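Local atomic coordinates of terminal oxygenase component of carbazole 1,9a-dioxygenase (Nocardioides aromaticivorans, PDB entry 3GCF), a protein that probably dihydroxylates carbazole at the angular carbon 9a and adjacent carbon 1, using molecular oxygen, a Rieske [2Fe-2S] cluster and a mononuclear non-haem iron. Residues L55-L60 against V141-E146. Residues are numbered along the deposited sequence; the frame is centred on the assembly and turned at random.
Sequences LGEKVL and VFIGDE
I143 meets both L55 and E57 through one methyl group, CG2. Its chi1 of -51° sets CG1 beside the backbone N and sends CG2 anti to that N, which directs this branch at the opposing segment. L55 reaches it with CD2, 4.1 Å from I143 CG2, an apolar contact between methyls of side chains that run askew. E57 comes alongside in the opposite sense: CG stands anti to its carbonyl carbon and the chain continues extended (chi2 -175°), bringing OE2 to 3.3 Å from I143 CG2.

This last approach is a van der Waals contact; the polar link between the segments is a water. It donates to E57 OE2 at 2.8 Å and accepts from G144 N, also at 2.8 Å, so the carboxylate is tied to the backbone just past the strand end. The same OE2 forms a salt bridge with R381 NH1, while OE1 is hydrogen-bonded to Y130 OH. With both oxygens engaged, the rotation of the carboxylate is probably fixed, and R381 would favour its ionised form. R381 NH1 also bonds L55 O.

L55 and G56 form the two-residue, type I'-like turn of the Rieske-domain beta-hairpin 49-54/57-64, away from the [2Fe-2S] and iron sites. Strands 129-135 and 67-72 separate 57-64 from 138-143 in the antiparallel sheet, yet the CA atoms of L55 and I143 lie 7.9 Å apart: the sheet curls barrel-like, and the contact crosses its inside. There Y130 touches I143 and V59, while the outermost strands close in: M54 of 49-54 on V141, H36 of 34-40 on L55.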
ATOM      1  N   LEU A  55     -14.054 -16.298   3.874  1.00 12.67           N
ATOM      2  CA  LEU A  55     -14.889 -15.395   4.645  1.00 12.98           C
ATOM      3  C   LEU A  55     -14.122 -14.776   5.813  1.00 12.43           C
ATOM      4  O   LEU A  55     -14.620 -14.722   6.938  1.00 13.83           O
ATOM      5  CB  LEU A  55     -16.132 -16.139   5.155  1.00 11.53           C
ATOM      6  CG  LEU A  55     -17.170 -16.553   4.101  1.00 12.02           C
ATOM      7  CD1 LEU A  55     -16.677 -17.743   3.292  1.00 11.15           C
ATOM      8  CD2 LEU A  55     -18.474 -16.905   4.793  1.00 12.61           C
ATOM      9  N   GLY A  56     -12.906 -14.316   5.529  1.00 14.16           N
ATOM     10  CA  GLY A  56     -12.071 -13.690   6.541  1.00 14.49           C
ATOM     11  C   GLY A  56     -11.281 -14.642   7.429  1.00 16.22           C
ATOM     12  O   GLY A  56     -10.401 -14.209   8.169  1.00 15.53           O
ATOM     13  N   GLU A  57     -11.582 -15.935   7.364  1.00 16.74           N
ATOM     14  CA  GLU A  57     -10.882 -16.911   8.198  1.00 18.65           C
ATOM     15  C   GLU A  57      -9.752 -17.638   7.482  1.00 16.70           C
ATOM     16  O   GLU A  57      -9.931 -18.145   6.376  1.00 15.61           O
ATOM     17  CB  GLU A  57     -11.865 -17.954   8.740  1.00 20.24           C
ATOM     18  CG  GLU A  57     -12.947 -17.392   9.644  1.00 23.99           C
ATOM     19  CD  GLU A  57     -13.807 -18.483  10.253  1.00 26.43           C
ATOM     20  OE1 GLU A  57     -13.286 -19.258  11.080  1.00 30.35           O
ATOM     21  OE2 GLU A  57     -15.001 -18.570   9.903  1.00 27.97           O
ATOM     22  N   LYS A  58      -8.587 -17.687   8.118  1.00 15.51           N
ATOM     23  CA  LYS A  58      -7.447 -18.390   7.544  1.00 14.94           C
ATOM     24  C   LYS A  58      -7.597 -19.851   7.952  1.00 13.85           C
ATOM     25  O   LYS A  58      -7.689 -20.176   9.135  1.00 13.11           O
ATOM     26  CB  LYS A  58      -6.131 -17.807   8.070  1.00 17.95           C
ATOM     27  CG  LYS A  58      -5.836 -16.398   7.559  1.00 19.41           C
ATOM     28  CD  LYS A  58      -4.548 -15.837   8.143  1.00 24.64           C
ATOM     29  CE  LYS A  58      -3.308 -16.593   7.659  1.00 29.19           C
ATOM     30  NZ  LYS A  58      -3.046 -16.405   6.196  1.00 33.45           N
ATOM     31  N   VAL A  59      -7.649 -20.729   6.961  1.00 11.99           N
ATOM     32  CA  VAL A  59      -7.823 -22.145   7.213  1.00 11.19           C
ATOM     33  C   VAL A  59      -6.665 -22.941   6.639  1.00 11.71           C
ATOM     34  O   VAL A  59      -6.139 -22.604   5.581  1.00 12.73           O
ATOM     35  CB  VAL A  59      -9.135 -22.654   6.567  1.00 12.20           C
ATOM     36  CG1 VAL A  59      -9.350 -24.123   6.906  1.00  9.47           C
ATOM     37  CG2 VAL A  59     -10.313 -21.800   7.037  1.00  9.90           C
ATOM     38  N   LEU A  60      -6.276 -23.997   7.340  1.00 10.06           N
ATOM     39  CA  LEU A  60      -5.196 -24.854   6.882  1.00 10.48           C
ATOM     40  C   LEU A  60      -5.785 -26.210   6.518  1.00 11.63           C
ATOM     41  O   LEU A  60      -6.461 -26.842   7.334  1.00 13.46           O
ATOM     42  CB  LEU A  60      -4.147 -25.032   7.984  1.00 11.54           C
ATOM     43  CG  LEU A  60      -2.939 -25.901   7.628  1.00 13.44           C
ATOM     44  CD1 LEU A  60      -2.074 -25.173   6.610  1.00 13.61           C
ATOM     45  CD2 LEU A  60      -2.128 -26.209   8.887  1.00 12.79           C
ATOM     46  N   VAL A 141     -15.930 -26.770   2.791  1.00 11.88           N
ATOM     47  CA  VAL A 141     -15.723 -26.519   4.209  1.00 11.99           C
ATOM     48  C   VAL A 141     -16.945 -25.778   4.740  1.00 13.85           C
ATOM     49  O   VAL A 141     -17.449 -24.859   4.092  1.00 15.06           O
ATOM     50  CB  VAL A 141     -14.475 -25.634   4.440  1.00 12.50           C
ATOM     51  CG1 VAL A 141     -14.300 -25.360   5.923  1.00 12.35           C
ATOM     52  CG2 VAL A 141     -13.238 -26.314   3.873  1.00 11.96           C
ATOM     53  N   PHE A 142     -17.428 -26.171   5.914  1.00 14.44           N
ATOM     54  CA  PHE A 142     -18.588 -25.508   6.482  1.00 14.52           C
ATOM     55  C   PHE A 142     -18.134 -24.352   7.367  1.00 15.30           C
ATOM     56  O   PHE A 142     -17.474 -24.560   8.385  1.00 14.71           O
ATOM     57  CB  PHE A 142     -19.428 -26.493   7.298  1.00 15.27           C
ATOM     58  CG  PHE A 142     -20.785 -25.962   7.664  1.00 16.39           C
ATOM     59  CD1 PHE A 142     -21.820 -25.961   6.732  1.00 16.48           C
ATOM     60  CD2 PHE A 142     -21.017 -25.417   8.922  1.00 16.33           C
ATOM     61  CE1 PHE A 142     -23.067 -25.421   7.043  1.00 17.61           C
ATOM     62  CE2 PHE A 142     -22.262 -24.873   9.247  1.00 19.95           C
ATOM     63  CZ  PHE A 142     -23.291 -24.875   8.301  1.00 18.39           C
ATOM     64  N   ILE A 143     -18.481 -23.134   6.966  1.00 15.61           N
ATOM     65  CA  ILE A 143     -18.109 -21.937   7.713  1.00 17.11           C
ATOM     66  C   ILE A 143     -19.320 -21.430   8.494  1.00 18.20           C
ATOM     67  O   ILE A 143     -20.394 -21.239   7.925  1.00 17.94           O
ATOM     68  CB  ILE A 143     -17.645 -20.803   6.763  1.00 18.40           C
ATOM     69  CG1 ILE A 143     -16.576 -21.323   5.794  1.00 18.96           C
ATOM     70  CG2 ILE A 143     -17.106 -19.635   7.575  1.00 16.90           C
ATOM     71  CD1 ILE A 143     -15.287 -21.755   6.456  1.00 20.28           C
ATOM     72  N   GLY A 144     -19.146 -21.203   9.791  1.00 19.13           N
ATOM     73  CA  GLY A 144     -20.242 -20.719  10.611  1.00 20.80           C
ATOM     74  C   GLY A 144     -20.259 -21.386  11.972  1.00 23.29           C
ATOM     75  O   GLY A 144     -19.517 -22.340  12.205  1.00 22.97           O
ATOM     76  N   ASP A 145     -21.113 -20.900  12.870  1.00 26.22           N
ATOM     77  CA  ASP A 145     -21.207 -21.455  14.217  1.00 28.44           C
ATOM     78  C   ASP A 145     -22.205 -22.596  14.353  1.00 28.37           C
ATOM     79  O   ASP A 145     -22.102 -23.399  15.276  1.00 30.34           O
ATOM     80  CB  ASP A 145     -21.579 -20.358  15.218  1.00 32.90           C
ATOM     81  CG  ASP A 145     -20.567 -19.228  15.252  1.00 39.14           C
ATOM     82  OD1 ASP A 145     -19.360 -19.506  15.444  1.00 41.80           O
ATOM     83  OD2 ASP A 145     -20.980 -18.057  15.092  1.00 43.28           O
ATOM     84  N   GLU A 146     -23.172 -22.673  13.446  1.00 27.59           N
ATOM     85  CA  GLU A 146     -24.180 -23.728  13.515  1.00 27.29           C
ATOM     86  C   GLU A 146     -23.614 -25.085  13.133  1.00 27.42           C
ATOM     87  O   GLU A 146     -22.504 -25.183  12.611  1.00 27.12           O
ATOM     88  CB  GLU A 146     -25.353 -23.423  12.580  1.00 26.82           C
ATOM     89  CG  GLU A 146     -26.006 -22.071  12.769  1.00 27.01           C
ATOM     90  CD  GLU A 146     -27.191 -21.885  11.840  1.00 29.47           C
ATOM     91  OE1 GLU A 146     -27.248 -22.579  10.803  1.00 27.68           O
ATOM     92  OE2 GLU A 146     -28.061 -21.037  12.138  1.00 32.73           O
TER
HETATM   93  O   HOH W   1     -16.720 -20.462  11.027  1.00 31.61           O